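Long-range contacts in EscN (Escherichia coli O127:H6, PDB 2OBL), which belongs to the P-loop proteins of the ATP synthase alpha/beta family and forms part of a type III secretion system: residues 138-146 against 172-180; 146-156 against 206-215. The protein carries 1 engineered substitution. All blocks are in the same frame, centred on the assembly; numbering follows the deposited sequence.

Contact 1 of 2, residues 138-146 against 172-180. With ACT (acetate ion), chain C.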
# COMPACT_ATOMS: atom_id res chain seq x y z
N ALA A 138 -14.70 16.46 -9.55
CA ALA A 138 -14.60 15.85 -8.24
C ALA A 138 -15.42 14.56 -8.18
O ALA A 138 -14.97 13.57 -7.63
CB ALA A 138 -15.00 16.83 -7.15
N LEU A 139 -16.62 14.57 -8.76
CA LEU A 139 -17.48 13.38 -8.74
C LEU A 139 -16.79 12.16 -9.34
O LEU A 139 -16.90 11.05 -8.81
CB LEU A 139 -18.81 13.64 -9.47
CG LEU A 139 -19.89 12.57 -9.29
CD1 LEU A 139 -20.30 12.45 -7.84
CD2 LEU A 139 -21.11 12.87 -10.15
N GLU A 140 -16.09 12.36 -10.45
CA GLU A 140 -15.36 11.28 -11.07
C GLU A 140 -14.19 10.80 -10.20
O GLU A 140 -13.97 9.60 -10.08
CB GLU A 140 -14.86 11.69 -12.45
CG GLU A 140 -14.70 10.52 -13.37
CD GLU A 140 -13.98 10.88 -14.64
OE1 GLU A 140 -14.02 12.05 -15.04
OE2 GLU A 140 -13.38 9.98 -15.24
N ARG A 141 -13.43 11.72 -9.62
CA ARG A 141 -12.31 11.34 -8.74
C ARG A 141 -12.78 10.59 -7.48
O ARG A 141 -12.11 9.66 -6.98
CB ARG A 141 -11.48 12.57 -8.38
CG ARG A 141 -10.66 13.12 -9.56
CD ARG A 141 -9.85 14.37 -9.17
NE ARG A 141 -10.63 15.60 -9.31
CZ ARG A 141 -11.00 16.39 -8.30
NH1 ARG A 141 -10.63 16.13 -7.04
NH2 ARG A 141 -11.71 17.48 -8.55
N MET A 142 -13.93 10.99 -6.94
CA MET A 142 -14.51 10.26 -5.82
C MET A 142 -14.97 8.86 -6.25
O MET A 142 -14.70 7.87 -5.56
CB MET A 142 -15.69 11.03 -5.25
CG MET A 142 -16.43 10.26 -4.17
SD MET A 142 -17.86 11.18 -3.63
CE MET A 142 -18.32 10.22 -2.18
N LYS A 143 -15.67 8.78 -7.38
CA LYS A 143 -16.23 7.49 -7.81
C LYS A 143 -15.15 6.47 -8.14
O LYS A 143 -15.37 5.26 -8.02
CB LYS A 143 -17.20 7.68 -9.00
CG LYS A 143 -18.57 8.25 -8.59
CD LYS A 143 -19.39 8.69 -9.80
CE LYS A 143 -20.81 9.10 -9.39
NZ LYS A 143 -21.75 9.09 -10.58
N ALA A 144 -13.97 6.95 -8.52
CA ALA A 144 -12.87 6.04 -8.89
C ALA A 144 -12.56 5.04 -7.78
O ALA A 144 -12.24 3.90 -8.06
CB ALA A 144 -11.60 6.81 -9.27
N ALA A 145 -12.65 5.48 -6.53
CA ALA A 145 -12.36 4.61 -5.41
C ALA A 145 -13.37 3.44 -5.35
O ALA A 145 -13.01 2.30 -5.05
CB ALA A 145 -12.41 5.40 -4.12
N PHE A 146 -14.63 3.75 -5.61
CA PHE A 146 -15.69 2.74 -5.58
C PHE A 146 -15.61 1.85 -6.81
O PHE A 146 -15.76 0.64 -6.71
CB PHE A 146 -17.06 3.41 -5.47
CG PHE A 146 -17.27 4.13 -4.18
CD1 PHE A 146 -17.90 3.49 -3.11
CD2 PHE A 146 -16.84 5.45 -4.01
CE1 PHE A 146 -18.10 4.14 -1.90
CE2 PHE A 146 -17.02 6.11 -2.80
CZ PHE A 146 -17.65 5.45 -1.74
N TYR A 172 -8.68 10.88 -2.94
CA TYR A 172 -10.05 10.41 -2.96
C TYR A 172 -10.88 11.25 -1.99
O TYR A 172 -11.98 11.71 -2.33
CB TYR A 172 -10.18 8.94 -2.53
CG TYR A 172 -11.55 8.70 -1.95
CD1 TYR A 172 -12.65 8.50 -2.79
CD2 TYR A 172 -11.77 8.72 -0.58
CE1 TYR A 172 -13.92 8.33 -2.27
CE2 TYR A 172 -13.04 8.55 -0.05
CZ TYR A 172 -14.11 8.36 -0.91
OH TYR A 172 -15.38 8.19 -0.40
N ALA A 173 -10.35 11.44 -0.78
CA ALA A 173 -11.09 12.15 0.28
C ALA A 173 -11.30 13.63 -0.07
O ALA A 173 -12.35 14.20 0.26
CB ALA A 173 -10.37 12.01 1.62
N ARG A 174 -10.32 14.24 -0.71
CA ARG A 174 -10.46 15.63 -1.11
C ARG A 174 -11.54 15.75 -2.18
O ARG A 174 -12.32 16.70 -2.16
CB ARG A 174 -9.13 16.19 -1.62
CG ARG A 174 -8.10 16.36 -0.51
CD ARG A 174 -6.76 16.73 -1.12
NE ARG A 174 -5.71 16.78 -0.10
CZ ARG A 174 -4.42 16.93 -0.39
NH1 ARG A 174 -4.03 17.05 -1.66
NH2 ARG A 174 -3.52 16.99 0.59
N ALA A 175 -11.59 14.79 -3.09
CA ALA A 175 -12.67 14.77 -4.10
C ALA A 175 -14.02 14.57 -3.41
O ALA A 175 -14.98 15.29 -3.69
CB ALA A 175 -12.41 13.67 -5.14
N ALA A 176 -14.10 13.59 -2.51
CA ALA A 176 -15.35 13.31 -1.81
C ALA A 176 -15.80 14.50 -0.96
O ALA A 176 -17.02 14.75 -0.79
CB ALA A 176 -15.18 12.04 -0.96
N ARG A 177 -14.82 15.24 -0.43
CA ARG A 177 -15.10 16.47 0.33
C ARG A 177 -15.83 17.47 -0.57
O ARG A 177 -16.85 18.03 -0.18
CB ARG A 177 -13.78 17.09 0.84
CG ARG A 177 -13.91 18.49 1.47
CD ARG A 177 -12.52 19.15 1.53
NE ARG A 177 -12.00 19.37 0.18
CZ ARG A 177 -10.72 19.57 -0.12
NH1 ARG A 177 -9.80 19.60 0.84
NH2 ARG A 177 -10.36 19.76 -1.40
N ASP A 178 -15.27 17.70 -1.75
CA ASP A 178 -15.79 18.71 -2.64
C ASP A 178 -17.19 18.33 -3.11
O ASP A 178 -18.06 19.19 -3.19
CB ASP A 178 -14.83 18.95 -3.80
CG ASP A 178 -13.55 19.62 -3.34
OD1 ASP A 178 -13.55 20.16 -2.21
OD2 ASP A 178 -12.56 19.63 -4.09
N VAL A 179 -17.41 17.04 -3.36
CA VAL A 179 -18.76 16.53 -3.70
C VAL A 179 -19.74 16.76 -2.56
O VAL A 179 -20.85 17.27 -2.76
CB VAL A 179 -18.72 15.03 -4.06
CG1 VAL A 179 -20.16 14.46 -4.26
CG2 VAL A 179 -17.86 14.81 -5.30
N GLY A 180 -19.32 16.40 -1.35
CA GLY A 180 -20.16 16.54 -0.16
C GLY A 180 -20.53 17.99 0.13
O GLY A 180 -21.69 18.29 0.41
C ACT C . -6.87 20.23 -1.03
O ACT C . -7.31 20.14 0.13
OXT ACT C . -7.72 20.32 -1.96
CH3 ACT C . -5.39 20.23 -1.29
O HOH W 1 -10.63 17.78 -4.79
O HOH W 2 -12.60 19.70 -6.91
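Tyr172 opens the contact by laying its ring beside the turn Met142 to Phe146 of the facing helix. Its CE1 edge points in plane at Met142 O (3.4 Å), Ala145 CB lies 3.4 Å from CD1, and OH approaches Phe146 CE2 while keeping its hydrogen bond to Ser199 OG. One turn on, Ala175 is small enough for its CB to come 3.5 Å from Arg141 CB. Ala176 forms the floor for Met142, a knob in the hole made by Tyr172, Ala175, Ala176 and Val179: with CG turned away from its own backbone N (chi1 174°) and the chain extended, Met142 SD reaches to 3.8 Å from Ala176 CA.

Within helix 169-182, Arg177 NE donates to Asp178 OD1 (3.0 Å) in a salt bridge, and the two terminal nitrogens of Arg177 hold an acetate ion, probably from the crystallisation liquor. Asp178 OD2 meets Arg141 through two waters, one to NH1 and one to NH2; Arg141 NE is bound to Arg136 O. Val179 then sets CG2 3.7 Å from Leu139 N.

The short axis segments approach to 7.8 Å and cross steeply, their N-to-C directions 127° apart. Both helices belong to the P-loop nucleotide-binding domain: Arg141 and Ala144 rest on strands 99-105 and 127-132 of the central sheet, and helix 194-204 packs on Phe146, Tyr172 and Ala176.

Contact 2 of 2, residues 146-156 against 206-215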
# COMPACT_ATOMS: atom_id res chain seq x y z
N PHE A 146 -14.63 3.75 -5.61
CA PHE A 146 -15.69 2.74 -5.58
C PHE A 146 -15.61 1.85 -6.81
O PHE A 146 -15.76 0.64 -6.71
CB PHE A 146 -17.06 3.41 -5.47
CG PHE A 146 -17.27 4.13 -4.18
CD1 PHE A 146 -17.90 3.49 -3.11
CD2 PHE A 146 -16.84 5.45 -4.01
CE1 PHE A 146 -18.10 4.14 -1.90
CE2 PHE A 146 -17.02 6.11 -2.80
CZ PHE A 146 -17.65 5.45 -1.74
N THR A 147 -15.35 2.44 -7.96
CA THR A 147 -15.16 1.67 -9.19
C THR A 147 -14.06 0.63 -9.04
O THR A 147 -14.24 -0.55 -9.34
CB THR A 147 -14.82 2.61 -10.35
OG1 THR A 147 -15.99 3.38 -10.68
CG2 THR A 147 -14.34 1.82 -11.57
N ALA A 148 -12.91 1.08 -8.54
CA ALA A 148 -11.79 0.18 -8.28
C ALA A 148 -12.19 -0.95 -7.33
O ALA A 148 -11.89 -2.11 -7.56
CB ALA A 148 -10.61 0.97 -7.73
N THR A 149 -12.87 -0.59 -6.25
CA THR A 149 -13.26 -1.56 -5.24
C THR A 149 -14.21 -2.61 -5.84
O THR A 149 -14.06 -3.81 -5.61
CB THR A 149 -13.84 -0.88 -3.98
OG1 THR A 149 -12.87 0.03 -3.44
CG2 THR A 149 -14.17 -1.94 -2.89
N THR A 150 -15.16 -2.14 -6.62
CA THR A 150 -16.15 -3.00 -7.27
C THR A 150 -15.48 -3.96 -8.25
O THR A 150 -15.82 -5.14 -8.31
CB THR A 150 -17.22 -2.16 -7.96
OG1 THR A 150 -17.93 -1.41 -6.96
CG2 THR A 150 -18.23 -3.07 -8.70
N ILE A 151 -14.53 -3.46 -9.02
CA ILE A 151 -13.79 -4.30 -9.94
C ILE A 151 -12.97 -5.37 -9.20
O ILE A 151 -12.90 -6.53 -9.62
CB ILE A 151 -12.91 -3.46 -10.89
CG1 ILE A 151 -13.80 -2.65 -11.86
CG2 ILE A 151 -11.96 -4.36 -11.67
CD1 ILE A 151 -13.04 -1.55 -12.59
N ALA A 152 -12.35 -4.98 -8.09
CA ALA A 152 -11.63 -5.92 -7.25
C ALA A 152 -12.56 -7.03 -6.76
O ALA A 152 -12.17 -8.19 -6.74
CB ALA A 152 -10.97 -5.20 -6.04
N GLU A 153 -13.78 -6.66 -6.39
CA GLU A 153 -14.78 -7.65 -5.95
C GLU A 153 -15.15 -8.60 -7.08
O GLU A 153 -15.31 -9.81 -6.87
CB GLU A 153 -16.02 -6.96 -5.39
CG GLU A 153 -15.78 -6.24 -4.07
CD GLU A 153 -16.90 -5.30 -3.70
OE1 GLU A 153 -17.65 -4.87 -4.60
OE2 GLU A 153 -17.03 -4.97 -2.50
N TYR A 154 -15.29 -8.06 -8.29
CA TYR A 154 -15.60 -8.90 -9.44
C TYR A 154 -14.53 -9.97 -9.63
O TYR A 154 -14.85 -11.15 -9.80
CB TYR A 154 -15.76 -8.08 -10.72
CG TYR A 154 -15.75 -8.95 -11.96
CD1 TYR A 154 -16.87 -9.71 -12.32
CD2 TYR A 154 -14.61 -9.05 -12.74
CE1 TYR A 154 -16.84 -10.53 -13.42
CE2 TYR A 154 -14.58 -9.87 -13.85
CZ TYR A 154 -15.69 -10.60 -14.19
OH TYR A 154 -15.63 -11.40 -15.31
N PHE A 155 -13.26 -9.56 -9.62
CA PHE A 155 -12.16 -10.51 -9.78
C PHE A 155 -11.98 -11.47 -8.59
O PHE A 155 -11.72 -12.67 -8.78
CB PHE A 155 -10.86 -9.80 -10.19
CG PHE A 155 -10.87 -9.36 -11.63
CD1 PHE A 155 -10.79 -10.31 -12.65
CD2 PHE A 155 -11.02 -8.03 -11.97
CE1 PHE A 155 -10.81 -9.92 -13.99
CE2 PHE A 155 -11.05 -7.63 -13.32
CZ PHE A 155 -10.94 -8.58 -14.33
N ARG A 156 -12.18 -10.96 -7.37
CA ARG A 156 -12.22 -11.83 -6.19
C ARG A 156 -13.26 -12.95 -6.39
O ARG A 156 -12.98 -14.12 -6.13
CB ARG A 156 -12.58 -11.02 -4.95
CG ARG A 156 -12.69 -11.83 -3.66
CD ARG A 156 -13.53 -11.08 -2.65
NE ARG A 156 -14.87 -10.80 -3.20
CZ ARG A 156 -15.73 -9.94 -2.68
NH1 ARG A 156 -15.41 -9.25 -1.58
NH2 ARG A 156 -16.91 -9.75 -3.24
N ARG A 206 -14.71 -3.38 2.53
CA ARG A 206 -14.93 -4.24 1.36
C ARG A 206 -13.71 -5.10 0.97
O ARG A 206 -13.86 -6.12 0.31
CB ARG A 206 -15.45 -3.43 0.17
CG ARG A 206 -16.87 -2.96 0.40
CD ARG A 206 -17.27 -1.87 -0.56
NE ARG A 206 -17.48 -2.37 -1.92
CZ ARG A 206 -17.86 -1.59 -2.92
NH1 ARG A 206 -18.08 -0.29 -2.71
NH2 ARG A 206 -18.05 -2.11 -4.13
N ALA A 207 -12.52 -4.70 1.41
CA ALA A 207 -11.34 -5.55 1.28
C ALA A 207 -11.44 -6.67 2.31
O ALA A 207 -12.21 -6.57 3.27
CB ALA A 207 -10.07 -4.72 1.52
N GLY A 208 -10.67 -7.74 2.12
CA GLY A 208 -10.63 -8.84 3.10
C GLY A 208 -10.53 -10.22 2.50
O GLY A 208 -10.67 -10.39 1.28
N PRO A 209 -10.29 -11.24 3.34
CA PRO A 209 -10.24 -12.61 2.86
C PRO A 209 -11.64 -13.09 2.47
O PRO A 209 -12.63 -12.51 2.90
CB PRO A 209 -9.74 -13.41 4.08
CG PRO A 209 -9.30 -12.40 5.08
CD PRO A 209 -10.05 -11.14 4.79
N ALA A 210 -11.71 -14.15 1.67
CA ALA A 210 -12.99 -14.70 1.25
C ALA A 210 -12.87 -16.20 1.02
O ALA A 210 -11.77 -16.70 0.84
CB ALA A 210 -13.49 -13.99 -0.01
N PRO A 211 -14.01 -16.91 1.01
CA PRO A 211 -14.01 -18.35 0.78
C PRO A 211 -13.17 -18.71 -0.44
O PRO A 211 -12.28 -19.56 -0.36
CB PRO A 211 -15.49 -18.67 0.53
CG PRO A 211 -16.22 -17.62 1.30
CD PRO A 211 -15.37 -16.38 1.23
N LYS A 212 -13.47 -18.06 -1.56
CA LYS A 212 -12.65 -18.17 -2.76
C LYS A 212 -12.15 -16.77 -3.11
O LYS A 212 -12.90 -15.79 -3.03
CB LYS A 212 -13.43 -18.79 -3.92
CG LYS A 212 -13.43 -20.31 -3.94
CD LYS A 212 -14.19 -20.89 -2.75
CE LYS A 212 -14.17 -22.41 -2.76
NZ LYS A 212 -15.01 -22.99 -1.68
N GLY A 213 -10.87 -16.68 -3.46
CA GLY A 213 -10.27 -15.39 -3.75
C GLY A 213 -10.13 -14.53 -2.50
O GLY A 213 -10.48 -14.94 -1.39
N SER A 214 -9.62 -13.32 -2.69
CA SER A 214 -9.46 -12.38 -1.61
C SER A 214 -9.15 -11.02 -2.20
O SER A 214 -8.81 -10.91 -3.38
CB SER A 214 -8.28 -12.79 -0.73
OG SER A 214 -7.09 -12.84 -1.51
N ILE A 215 -9.29 -9.99 -1.37
CA ILE A 215 -8.83 -8.66 -1.71
C ILE A 215 -7.95 -8.19 -0.56
O ILE A 215 -8.40 -8.07 0.59
CB ILE A 215 -9.98 -7.64 -1.88
CG1 ILE A 215 -10.94 -8.07 -2.99
CG2 ILE A 215 -9.44 -6.24 -2.13
CD1 ILE A 215 -12.12 -7.14 -3.13
O HOH W 3 -16.22 -6.89 -0.59
O HOH W 4 -13.06 -8.99 0.05
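Arg206 and Glu153 form a two-pronged salt bridge in this P-loop domain, where helix 138-156 meets a beta hairpin whose second strand, 214-222, joins the central sheet. The guanidinium is used side-on: NE reaches Glu153 OE2 (2.7 Å) and NH2 reaches OE1 (2.8 Å), both nearly straight. Both oxygens lie in the guanidinium plane, yet the carboxylate is turned 40° against it, and each oxygen is therefore met from above the carboxylate plane. NH2 also donates to Thr150 OG1 at 2.9 Å, a bond bent to 136°. Over one face of the guanidinium sits Thr149 CG2, 3.5 Å from NE, and NH1 lies at the edge of the Phe146 ring. The arginine chain bends at chi3 (73°), bringing NE and NH2 side-on to Glu153.

Toward the hairpin the contact becomes apolar. Ile215 CD1 packs on Ala152 CB (3.7 Å), while the aliphatic part of Arg156 crosses Ile215 at about a right angle and sets CD 3.9 Å from Ala210 CB.

In the second shell, Thr150 OG1 is oriented by donating to Phe146 O, which also accepts the helical bond from Thr150 N. Leu38 O takes a bond from Arg206 NH1, fixing the guanidinium from a further side. Gly208 and Ile215 are a hydrogen-bonded antiparallel pair, and Gly213, at positive phi, leads the chain back into strand 214-222 beside the end of the helix. A water completes the network: it accepts from Arg156 NH1 and donates to Glu153 OE2 and, at 2.6 Å, to Arg206 O.

Both contacts use helix 138-156 and share Phe146, whose ring borders Tyr172 in one and Arg206 in the other; their centres are 20 Å apart. Contact 1 joins the N-terminal half of the helix to helix 169-182. It is partly buried, has no direct hydrogen bond across it, and brings its charges together through water at the periphery. Contact 2 joins the C-terminal half to a hairpin of the central sheet. More of its residues are buried, and it adds a direct, nearly straight salt bridge to apolar packing by Ile215. The areas buried are similar, 476 and 508 Å², so the difference lies in chemistry more than in size.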